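Local atomic coordinates of Nup188 (Myceliophthora thermophila, PDB entry 4KF8), a protein that probably serves as a scaffold nucleoporin of the nuclear pore complex, sharing structural and functional properties with nuclear transport receptors. Residues A[230-243]-A[299-313]. Numbering follows the deposited sequence.
Sequences LGATIAPEVAFVLN and LAALRSGNARDIPEV
Ala235 and Ala239, one helical turn apart, meet Leu299, Ile310 and Val313 in the tight part of this contact, within a strand-less, helical domain consistent with a solenoid. The axes of segments 235-242 and 299-303 run at 132°, closer to antiparallel than to parallel, and residues 308-313 lie along helix 235-242. Small methyls suit this helix because they let bulkier partners come close: Ala235 CB lies 3.6 Å from Ile310 CD1. With CG anti to its carbonyl carbon (chi1 -74°), Leu299 sends one branch to each turn, CD2 to Ala235 and Val238, CD1 to Ala239. Leu242 meets Val313 CG1 with its CB, while its side chain also touches Trp215 and Leu220 of helix 206-226. Gly231 has positive phi, easiest for glycine, and a side chain there would probably crowd Leu302. Pro236 suits the first helical turn, where a missing N-H costs little; its ring packs against the Asp309 carbonyl and Pro311, Pro236 CB to Pro311 CD being 4.0 Å.

The solvent side is looser: the long Arg308 brings NH1 to 4.2 Å from Thr233 CG2, obliquely to the guanidinium. Asn243 ND2 gives Glu312 O a weak hydrogen bond, 3.4 Å at 154°. A leucine in place of Asn243 would probably leave Glu312 O without this weak donor. On the amide's other branch, Asn243 OD1 rests 3.5 Å from Val313 CG1.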
# COMPACT_ATOMS: atom_id res chain seq x y z
N LEU A 230 13.18 -9.41 11.01
CA LEU A 230 14.53 -9.82 10.62
C LEU A 230 14.61 -11.02 9.68
O LEU A 230 15.70 -11.47 9.33
CB LEU A 230 15.40 -10.03 11.86
CG LEU A 230 15.39 -8.88 12.87
CD1 LEU A 230 16.41 -9.11 13.98
CD2 LEU A 230 15.62 -7.54 12.18
N GLY A 231 13.46 -11.56 9.28
CA GLY A 231 13.41 -12.62 8.29
C GLY A 231 14.09 -13.91 8.69
O GLY A 231 14.27 -14.81 7.86
N ALA A 232 14.50 -14.01 9.95
CA ALA A 232 14.98 -15.28 10.48
C ALA A 232 13.80 -16.22 10.40
O ALA A 232 13.90 -17.33 9.87
CB ALA A 232 15.43 -15.11 11.91
N THR A 233 12.66 -15.76 10.91
CA THR A 233 11.39 -16.44 10.75
C THR A 233 10.61 -15.76 9.62
O THR A 233 11.14 -14.89 8.93
CB THR A 233 10.57 -16.40 12.05
OG1 THR A 233 10.80 -15.15 12.72
CG2 THR A 233 10.98 -17.53 12.97
N ILE A 234 9.35 -16.17 9.45
CA ILE A 234 8.46 -15.67 8.38
C ILE A 234 9.01 -15.74 6.95
O ILE A 234 8.23 -15.70 5.99
CB ILE A 234 7.96 -14.23 8.62
CG1 ILE A 234 8.06 -13.85 10.09
CG2 ILE A 234 6.54 -14.09 8.14
CD1 ILE A 234 8.94 -12.66 10.32
N ALA A 235 10.32 -15.83 6.80
CA ALA A 235 10.93 -16.00 5.48
C ALA A 235 10.42 -17.24 4.74
O ALA A 235 10.21 -17.18 3.53
CB ALA A 235 12.45 -16.02 5.58
N PRO A 236 10.22 -18.37 5.45
CA PRO A 236 9.58 -19.46 4.73
C PRO A 236 8.13 -19.15 4.37
O PRO A 236 7.59 -19.73 3.43
CB PRO A 236 9.65 -20.63 5.72
CG PRO A 236 10.82 -20.31 6.59
CD PRO A 236 10.77 -18.82 6.75
N GLU A 237 7.51 -18.25 5.12
CA GLU A 237 6.12 -17.90 4.85
C GLU A 237 5.99 -16.86 3.74
O GLU A 237 5.10 -16.96 2.90
CB GLU A 237 5.41 -17.43 6.13
CG GLU A 237 5.35 -18.50 7.21
CD GLU A 237 4.38 -18.16 8.32
OE1 GLU A 237 3.68 -17.13 8.22
OE2 GLU A 237 4.31 -18.94 9.30
N VAL A 238 6.88 -15.88 3.74
CA VAL A 238 6.87 -14.87 2.68
C VAL A 238 7.31 -15.48 1.35
O VAL A 238 6.85 -15.06 0.29
CB VAL A 238 7.74 -13.63 3.03
CG1 VAL A 238 7.26 -13.00 4.33
CG2 VAL A 238 9.20 -13.99 3.13
N ALA A 239 8.19 -16.47 1.41
CA ALA A 239 8.64 -17.17 0.21
C ALA A 239 7.53 -18.05 -0.34
O ALA A 239 7.45 -18.30 -1.54
CB ALA A 239 9.88 -17.99 0.50
N PHE A 240 6.68 -18.53 0.56
CA PHE A 240 5.56 -19.38 0.18
C PHE A 240 4.41 -18.58 -0.42
O PHE A 240 3.68 -19.07 -1.28
CB PHE A 240 5.06 -20.19 1.38
CG PHE A 240 3.90 -21.09 1.07
CD1 PHE A 240 4.07 -22.23 0.31
CD2 PHE A 240 2.63 -20.80 1.55
CE1 PHE A 240 3.01 -23.06 0.02
CE2 PHE A 240 1.57 -21.63 1.27
CZ PHE A 240 1.76 -22.76 0.51
N VAL A 241 4.26 -17.33 0.03
CA VAL A 241 3.25 -16.44 -0.55
C VAL A 241 3.58 -16.20 -2.01
O VAL A 241 2.77 -16.48 -2.89
CB VAL A 241 3.20 -15.08 0.18
CG1 VAL A 241 2.31 -14.12 -0.58
CG2 VAL A 241 2.69 -15.26 1.60
N LEU A 242 4.78 -15.69 -2.25
CA LEU A 242 5.27 -15.42 -3.60
C LEU A 242 5.18 -16.66 -4.47
O LEU A 242 4.85 -16.58 -5.65
CB LEU A 242 6.71 -14.92 -3.55
CG LEU A 242 6.97 -13.68 -2.70
CD1 LEU A 242 8.46 -13.39 -2.60
CD2 LEU A 242 6.24 -12.49 -3.28
N ASN A 243 5.49 -17.82 -3.89
CA ASN A 243 5.52 -19.07 -4.63
C ASN A 243 4.15 -19.55 -5.10
O ASN A 243 4.05 -20.48 -5.90
CB ASN A 243 6.20 -20.17 -3.81
CG ASN A 243 7.70 -20.16 -3.97
OD1 ASN A 243 8.23 -19.66 -4.96
ND2 ASN A 243 8.41 -20.71 -2.99
N LEU A 299 15.81 -12.66 1.03
CA LEU A 299 15.55 -14.08 1.25
C LEU A 299 16.79 -14.93 1.00
O LEU A 299 17.08 -15.85 1.75
CB LEU A 299 14.39 -14.57 0.38
CG LEU A 299 12.99 -14.13 0.78
CD1 LEU A 299 11.95 -14.70 -0.16
CD2 LEU A 299 12.70 -14.53 2.22
N ALA A 300 17.53 -14.59 -0.06
CA ALA A 300 18.74 -15.31 -0.43
C ALA A 300 19.86 -15.11 0.59
O ALA A 300 20.62 -16.03 0.88
CB ALA A 300 19.21 -14.90 -1.82
N ALA A 301 19.95 -13.90 1.14
CA ALA A 301 20.91 -13.61 2.19
C ALA A 301 20.50 -14.28 3.49
O ALA A 301 21.28 -14.36 4.44
CB ALA A 301 21.05 -12.10 2.38
N LEU A 302 19.26 -14.76 3.52
CA LEU A 302 18.74 -15.52 4.66
C LEU A 302 18.75 -17.02 4.35
O LEU A 302 18.69 -17.85 5.26
CB LEU A 302 17.33 -15.06 5.01
CG LEU A 302 17.22 -13.67 5.63
CD1 LEU A 302 15.81 -13.12 5.49
CD2 LEU A 302 17.63 -13.71 7.09
N ARG A 303 18.82 -17.37 3.07
CA ARG A 303 18.92 -18.77 2.65
C ARG A 303 20.32 -19.29 2.91
O ARG A 303 20.51 -20.47 3.23
CB ARG A 303 18.57 -18.94 1.17
CG ARG A 303 17.08 -18.88 0.86
CD ARG A 303 16.76 -19.53 -0.48
NE ARG A 303 17.49 -18.91 -1.58
CZ ARG A 303 16.98 -18.03 -2.43
NH1 ARG A 303 15.71 -17.64 -2.30
NH2 ARG A 303 17.72 -17.53 -3.40
N SER A 304 21.31 -18.41 2.79
CA SER A 304 22.70 -18.77 3.02
C SER A 304 22.96 -18.99 4.50
O SER A 304 24.07 -19.38 4.89
CB SER A 304 23.65 -17.71 2.47
OG SER A 304 23.64 -16.55 3.28
N GLY A 305 21.95 -18.73 5.33
CA GLY A 305 22.03 -19.04 6.74
C GLY A 305 22.18 -20.54 6.94
O GLY A 305 22.80 -20.98 7.91
N ASN A 306 21.61 -21.31 6.01
CA ASN A 306 21.69 -22.77 6.03
C ASN A 306 21.23 -23.37 7.35
O ASN A 306 21.73 -24.41 7.79
CB ASN A 306 23.10 -23.24 5.70
CG ASN A 306 23.60 -22.71 4.36
OD1 ASN A 306 22.87 -22.67 3.38
ND2 ASN A 306 24.86 -22.29 4.33
N ALA A 307 20.25 -22.72 7.98
CA ALA A 307 19.82 -23.08 9.32
C ALA A 307 18.32 -23.36 9.40
O ALA A 307 17.84 -23.96 10.36
CB ALA A 307 20.21 -22.00 10.31
N ARG A 308 17.57 -22.91 8.39
CA ARG A 308 16.14 -23.16 8.33
C ARG A 308 15.66 -23.17 6.88
O ARG A 308 16.18 -22.43 6.05
CB ARG A 308 15.37 -22.11 9.13
CG ARG A 308 13.97 -22.56 9.54
CD ARG A 308 13.60 -22.00 10.91
NE ARG A 308 12.68 -22.87 11.64
CZ ARG A 308 11.40 -22.58 11.87
NH1 ARG A 308 10.89 -21.44 11.43
NH2 ARG A 308 10.64 -23.43 12.54
N ASP A 309 14.68 -24.02 6.59
CA ASP A 309 14.24 -24.20 5.21
C ASP A 309 13.48 -22.99 4.66
O ASP A 309 12.27 -22.88 4.83
CB ASP A 309 13.40 -25.46 5.05
CG ASP A 309 13.17 -25.83 3.60
OD1 ASP A 309 14.07 -25.56 2.77
OD2 ASP A 309 12.10 -26.39 3.29
N ILE A 310 14.21 -22.10 4.01
CA ILE A 310 13.62 -20.98 3.30
C ILE A 310 13.57 -21.32 1.82
O ILE A 310 14.58 -21.25 1.12
CB ILE A 310 14.45 -19.70 3.49
CG1 ILE A 310 14.62 -19.39 4.97
CG2 ILE A 310 13.79 -18.53 2.77
CD1 ILE A 310 15.41 -18.13 5.26
N PRO A 311 12.38 -21.71 1.33
CA PRO A 311 12.19 -22.20 -0.03
C PRO A 311 12.72 -21.23 -1.07
O PRO A 311 12.64 -20.01 -0.88
CB PRO A 311 10.66 -22.31 -0.15
CG PRO A 311 10.19 -22.48 1.24
CD PRO A 311 11.11 -21.66 2.09
N GLU A 312 13.27 -21.76 -2.16
CA GLU A 312 13.74 -20.92 -3.24
C GLU A 312 12.55 -20.36 -4.01
O GLU A 312 11.53 -21.03 -4.18
CB GLU A 312 14.67 -21.70 -4.17
CG GLU A 312 15.84 -22.37 -3.45
CD GLU A 312 16.96 -22.75 -4.39
OE1 GLU A 312 17.73 -21.85 -4.80
OE2 GLU A 312 17.09 -23.95 -4.72
N VAL A 313 12.67 -19.12 -4.47
CA VAL A 313 11.60 -18.47 -5.22
C VAL A 313 12.02 -18.29 -6.67
O VAL A 313 13.04 -17.66 -6.94
CB VAL A 313 11.23 -17.11 -4.62
CG1 VAL A 313 9.93 -16.60 -5.22
CG2 VAL A 313 11.11 -17.20 -3.11